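Local coordinates for protein CD180 antigen (Mus musculus, PDB 3T6Q) that may cooperate with MD-1 and TLR4 in the innate immune response of B cells to bacterial lipopolysaccharide, leading to NF-kappa-B activation, at residues Asp560-Asn565 against Glu588-Leu593; Tyr567-Tyr572 against Val596-Val601. One frame throughout, in Å; residues are numbered along the deposited sequence.

Contact 1. Residues Asp560-Asn565 against Glu588-Leu593; sequences DCTCSN and ENPPLL
Cys561 N donates to Asn589 O across 2.8 Å, the one hydrogen bond joining the two segments. Its N-H...O angle of 154° shows a moderately bent bond, and the donor lies tilted from the carbonyl plane. Pro590, after a cis peptide bond, lays CD against Cys561 O at 3.3 Å and comes to 3.8 Å from Thr562 CG2 with the same atom, the Thr562 and Pro590 side chains sliding past each other in opposite directions. Leu593 CD1 makes an apolar contact with Cys561 CB at 4.0 Å. The chi1 of -60° swings Cys561 SG beside the backbone N and to its disulfide partner Cys587.

Behind this first shell, Asp560 shapes the turn. Its OD1 takes two donors, Thr562 N from above the carboxylate plane, which makes an Asx turn, and Thr562 OG1 at 2.5 Å on the syn lone pair. Thr562 OG1 in turn accepts from Ser564 N, an ST turn. Asn565 ND2 meets Asp560 O at 2.8 Å, almost exactly in its own amide plane, while Asn565 OD1 accepts from Ile538 N in LRR 19. Within the LRRCT cap, strands 559-560 and 587-589 pair in parallel, bridged at Asp560 CA and Asn589 CA (5.3 Å), and segment 560-565 runs on into helix 566-574.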
# COMPACT_ATOMS: atom_id res chain seq x y z
N ASP A 560 -26.55 -50.92 16.18
CA ASP A 560 -26.97 -52.18 15.58
C ASP A 560 -28.14 -51.95 14.61
O ASP A 560 -29.20 -51.44 15.00
CB ASP A 560 -27.33 -53.16 16.72
CG ASP A 560 -27.71 -54.55 16.22
OD1 ASP A 560 -28.78 -54.69 15.58
OD2 ASP A 560 -26.95 -55.50 16.51
N CYS A 561 -27.92 -52.31 13.34
CA CYS A 561 -28.98 -52.24 12.32
C CYS A 561 -29.39 -53.64 11.80
O CYS A 561 -29.49 -53.88 10.59
CB CYS A 561 -28.57 -51.33 11.15
SG CYS A 561 -28.26 -49.62 11.69
N THR A 562 -29.69 -54.53 12.75
CA THR A 562 -30.19 -55.86 12.49
C THR A 562 -31.59 -55.95 13.07
O THR A 562 -32.03 -55.02 13.74
CB THR A 562 -29.29 -56.92 13.17
OG1 THR A 562 -29.51 -56.88 14.58
CG2 THR A 562 -27.83 -56.68 12.86
N CYS A 563 -32.28 -57.08 12.86
CA CYS A 563 -33.59 -57.37 13.47
C CYS A 563 -33.56 -57.43 14.98
O CYS A 563 -34.60 -57.24 15.63
CB CYS A 563 -34.21 -58.67 12.89
SG CYS A 563 -34.62 -58.53 11.13
N SER A 564 -32.37 -57.67 15.56
CA SER A 564 -32.22 -57.67 17.01
C SER A 564 -32.50 -56.24 17.55
O SER A 564 -32.78 -56.06 18.74
CB SER A 564 -30.81 -58.13 17.45
OG SER A 564 -30.48 -59.42 16.95
N ASN A 565 -32.38 -55.25 16.67
CA ASN A 565 -32.65 -53.86 17.08
C ASN A 565 -33.90 -53.20 16.44
O ASN A 565 -34.01 -51.95 16.47
CB ASN A 565 -31.39 -53.01 16.81
CG ASN A 565 -31.21 -51.84 17.81
OD1 ASN A 565 -31.82 -51.81 18.89
ND2 ASN A 565 -30.34 -50.87 17.45
N GLU A 588 -23.12 -49.73 12.67
CA GLU A 588 -21.83 -50.38 12.77
C GLU A 588 -21.96 -51.86 12.31
O GLU A 588 -21.01 -52.45 11.82
CB GLU A 588 -21.28 -50.28 14.18
CG GLU A 588 -20.05 -51.09 14.50
CD GLU A 588 -18.83 -50.70 13.66
OE1 GLU A 588 -17.86 -51.49 13.60
OE2 GLU A 588 -18.85 -49.62 13.05
N ASN A 589 -23.13 -52.45 12.50
CA ASN A 589 -23.40 -53.79 12.00
C ASN A 589 -24.79 -53.82 11.40
O ASN A 589 -25.67 -53.08 11.86
CB ASN A 589 -23.29 -54.85 13.14
CG ASN A 589 -21.86 -55.11 13.54
OD1 ASN A 589 -21.15 -55.84 12.86
ND2 ASN A 589 -21.42 -54.51 14.63
N PRO A 590 -25.02 -54.69 10.38
CA PRO A 590 -24.08 -55.64 9.74
C PRO A 590 -23.02 -54.94 8.89
O PRO A 590 -23.19 -53.78 8.53
CB PRO A 590 -25.01 -56.48 8.83
CG PRO A 590 -26.22 -55.64 8.59
CD PRO A 590 -26.39 -54.85 9.87
N PRO A 591 -21.92 -55.65 8.54
CA PRO A 591 -20.89 -55.05 7.69
C PRO A 591 -21.45 -54.40 6.43
O PRO A 591 -20.98 -53.35 6.05
CB PRO A 591 -19.96 -56.24 7.36
CG PRO A 591 -20.07 -57.10 8.57
CD PRO A 591 -21.53 -57.01 8.96
N LEU A 592 -22.50 -54.98 5.84
CA LEU A 592 -23.12 -54.41 4.63
C LEU A 592 -23.62 -52.98 4.86
O LEU A 592 -23.56 -52.14 3.96
CB LEU A 592 -24.29 -55.27 4.13
CG LEU A 592 -24.93 -54.88 2.79
CD1 LEU A 592 -23.92 -55.03 1.66
CD2 LEU A 592 -26.24 -55.64 2.51
N LEU A 593 -24.13 -52.71 6.06
CA LEU A 593 -24.69 -51.39 6.39
C LEU A 593 -23.75 -50.48 7.20
O LEU A 593 -24.17 -49.40 7.65
CB LEU A 593 -26.05 -51.55 7.11
CG LEU A 593 -27.19 -52.27 6.39
CD1 LEU A 593 -28.43 -52.38 7.28
CD2 LEU A 593 -27.56 -51.61 5.07

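Contact 2. Residues Tyr567-Tyr572 against Val596-Val601; sequences YFLEWY and VRLSDV
Leu598 packs against Phe568, Leu569 and Tyr572 of helix 566-574, a helix-to-loop contact inside the LRRCT module that caps the C-terminal end of the leucine-rich-repeat solenoid. The loop enters through Val596 and Arg597, and the backbone of Val596 is hydrogen-bonded to that of Cys587. Arg597 O then accepts from Asp600 N, a backbone bond spanning the short 3-10 turn at 598-599.

At Leu598 the side chain points toward the helix. CG stands anti to the carbonyl carbon (chi1 -54°), and the branch atom CD1 ends 3.7 Å from Leu569 CD2 and also 3.7 Å from Phe568 CE1; both side chains cross that of Leu598 at about a right angle. Nearer the backbone, Leu598 CB sits over one face of the Tyr572 ring, 3.8 Å from the centroid and 20° off the normal, which meets the geometry of a CH-pi contact. Tyr572 has CG anti to its backbone N (chi1 -169°), a torsion that carries the ring across to the loop. Leu598 O accepts from Val601 N, closing the turn, and Val601 O in turn accepts from Lys573 NZ.

Between them Ser599 brings its N to 3.6 Å from Tyr572 CE1. A water joins the two segments at the phenol: it accepts from Tyr572 OH at 2.7 Å and from Ser599 N at 3.1 Å.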
# COMPACT_ATOMS: atom_id res chain seq x y z
N TYR A 567 -37.09 -52.60 17.08
CA TYR A 567 -37.92 -51.67 17.88
C TYR A 567 -37.30 -50.28 17.99
O TYR A 567 -37.98 -49.26 17.80
CB TYR A 567 -38.28 -52.26 19.24
CG TYR A 567 -39.22 -53.43 19.09
CD1 TYR A 567 -40.51 -53.24 18.58
CD2 TYR A 567 -38.81 -54.72 19.38
CE1 TYR A 567 -41.37 -54.30 18.40
CE2 TYR A 567 -39.67 -55.79 19.21
CZ TYR A 567 -40.94 -55.58 18.72
OH TYR A 567 -41.80 -56.65 18.55
N PHE A 568 -35.99 -50.23 18.24
CA PHE A 568 -35.31 -48.96 18.19
C PHE A 568 -35.29 -48.34 16.79
O PHE A 568 -35.52 -47.14 16.65
CB PHE A 568 -33.87 -49.05 18.76
CG PHE A 568 -33.09 -47.77 18.60
CD1 PHE A 568 -32.04 -47.68 17.71
CD2 PHE A 568 -33.46 -46.64 19.33
CE1 PHE A 568 -31.34 -46.48 17.55
CE2 PHE A 568 -32.78 -45.45 19.17
CZ PHE A 568 -31.72 -45.36 18.29
N LEU A 569 -34.98 -49.14 15.76
CA LEU A 569 -34.93 -48.66 14.38
C LEU A 569 -36.25 -48.01 13.91
O LEU A 569 -36.24 -46.95 13.29
CB LEU A 569 -34.51 -49.78 13.42
CG LEU A 569 -33.09 -50.32 13.64
CD1 LEU A 569 -32.85 -51.62 12.86
CD2 LEU A 569 -32.05 -49.26 13.30
N GLU A 570 -37.36 -48.65 14.23
CA GLU A 570 -38.71 -48.11 13.96
C GLU A 570 -38.95 -46.78 14.74
O GLU A 570 -39.41 -45.78 14.16
CB GLU A 570 -39.77 -49.16 14.32
CG GLU A 570 -39.89 -50.25 13.24
CD GLU A 570 -40.79 -51.44 13.62
OE1 GLU A 570 -41.55 -51.36 14.61
OE2 GLU A 570 -40.72 -52.48 12.93
N TRP A 571 -38.60 -46.79 16.02
CA TRP A 571 -38.69 -45.62 16.89
C TRP A 571 -37.90 -44.48 16.30
O TRP A 571 -38.39 -43.33 16.29
CB TRP A 571 -38.21 -45.95 18.31
CG TRP A 571 -38.22 -44.78 19.27
CD1 TRP A 571 -39.20 -44.47 20.20
CD2 TRP A 571 -37.19 -43.74 19.43
NE1 TRP A 571 -38.87 -43.34 20.89
CE2 TRP A 571 -37.69 -42.84 20.47
CE3 TRP A 571 -35.99 -43.46 18.82
CZ2 TRP A 571 -36.96 -41.73 20.89
CZ3 TRP A 571 -35.26 -42.31 19.24
CH2 TRP A 571 -35.75 -41.47 20.25
N TYR A 572 -36.69 -44.78 15.81
CA TYR A 572 -35.78 -43.79 15.25
C TYR A 572 -36.43 -43.01 14.11
O TYR A 572 -36.31 -41.77 14.06
CB TYR A 572 -34.49 -44.45 14.77
CG TYR A 572 -33.35 -43.51 14.39
CD1 TYR A 572 -33.23 -43.01 13.08
CD2 TYR A 572 -32.39 -43.14 15.33
CE1 TYR A 572 -32.18 -42.16 12.73
CE2 TYR A 572 -31.32 -42.32 14.98
CZ TYR A 572 -31.23 -41.82 13.69
OH TYR A 572 -30.17 -41.00 13.36
N VAL A 596 -23.63 -46.54 7.09
CA VAL A 596 -24.93 -46.05 6.59
C VAL A 596 -25.69 -45.36 7.74
O VAL A 596 -25.75 -45.89 8.85
CB VAL A 596 -25.79 -47.21 6.00
CG1 VAL A 596 -27.16 -46.74 5.55
CG2 VAL A 596 -25.07 -47.91 4.84
N ARG A 597 -26.27 -44.20 7.46
CA ARG A 597 -27.13 -43.46 8.40
C ARG A 597 -28.34 -44.29 8.74
O ARG A 597 -28.92 -44.91 7.83
CB ARG A 597 -27.62 -42.15 7.75
CG ARG A 597 -26.52 -41.15 7.50
CD ARG A 597 -26.99 -39.99 6.66
NE ARG A 597 -25.86 -39.10 6.44
CZ ARG A 597 -25.92 -37.95 5.78
NH1 ARG A 597 -27.07 -37.54 5.25
NH2 ARG A 597 -24.82 -37.21 5.65
N LEU A 598 -28.74 -44.28 10.01
CA LEU A 598 -29.93 -45.03 10.40
C LEU A 598 -31.17 -44.49 9.72
O LEU A 598 -32.13 -45.24 9.53
CB LEU A 598 -30.18 -45.05 11.92
CG LEU A 598 -29.20 -45.48 13.02
CD1 LEU A 598 -29.95 -46.28 14.08
CD2 LEU A 598 -27.98 -46.25 12.57
N SER A 599 -31.17 -43.19 9.40
CA SER A 599 -32.27 -42.59 8.65
C SER A 599 -32.47 -43.26 7.27
O SER A 599 -33.58 -43.29 6.75
CB SER A 599 -32.09 -41.06 8.51
OG SER A 599 -30.84 -40.75 7.91
N ASP A 600 -31.41 -43.85 6.72
CA ASP A 600 -31.50 -44.56 5.44
C ASP A 600 -31.77 -46.08 5.54
O ASP A 600 -31.68 -46.77 4.52
CB ASP A 600 -30.25 -44.28 4.59
CG ASP A 600 -30.05 -42.80 4.35
OD1 ASP A 600 -31.07 -42.08 4.33
OD2 ASP A 600 -28.88 -42.35 4.22
N VAL A 601 -32.11 -46.58 6.73
CA VAL A 601 -32.32 -48.01 6.93
C VAL A 601 -33.80 -48.38 7.05
O VAL A 601 -34.52 -47.80 7.88
CB VAL A 601 -31.60 -48.54 8.20
CG1 VAL A 601 -32.06 -49.96 8.53
CG2 VAL A 601 -30.10 -48.49 8.03
O HOH W 1 -29.08 -41.39 10.87

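In the fold
Both contacts lie within the LRRCT range, their centres 10 Å apart, and their segments alternate along the chain, so the two contacts interleave. Contact 1 is a surface contact built on a backbone hydrogen bond and turn bonds, with disulfides tying it to residues outside. Contact 2 is buried: four of its five touching residues are shielded, and apolar side chains dominate. They share an interface, for Cys561 SG lies 3.5 Å from Leu598 CD2 and Thr562 O 3.6 Å from Leu569 CD1. Cys587 is common to both, since it also touches Leu598 and Val601. The second disulfide, Cys563 to Cys605, ties 560-565 to the C-terminal tail.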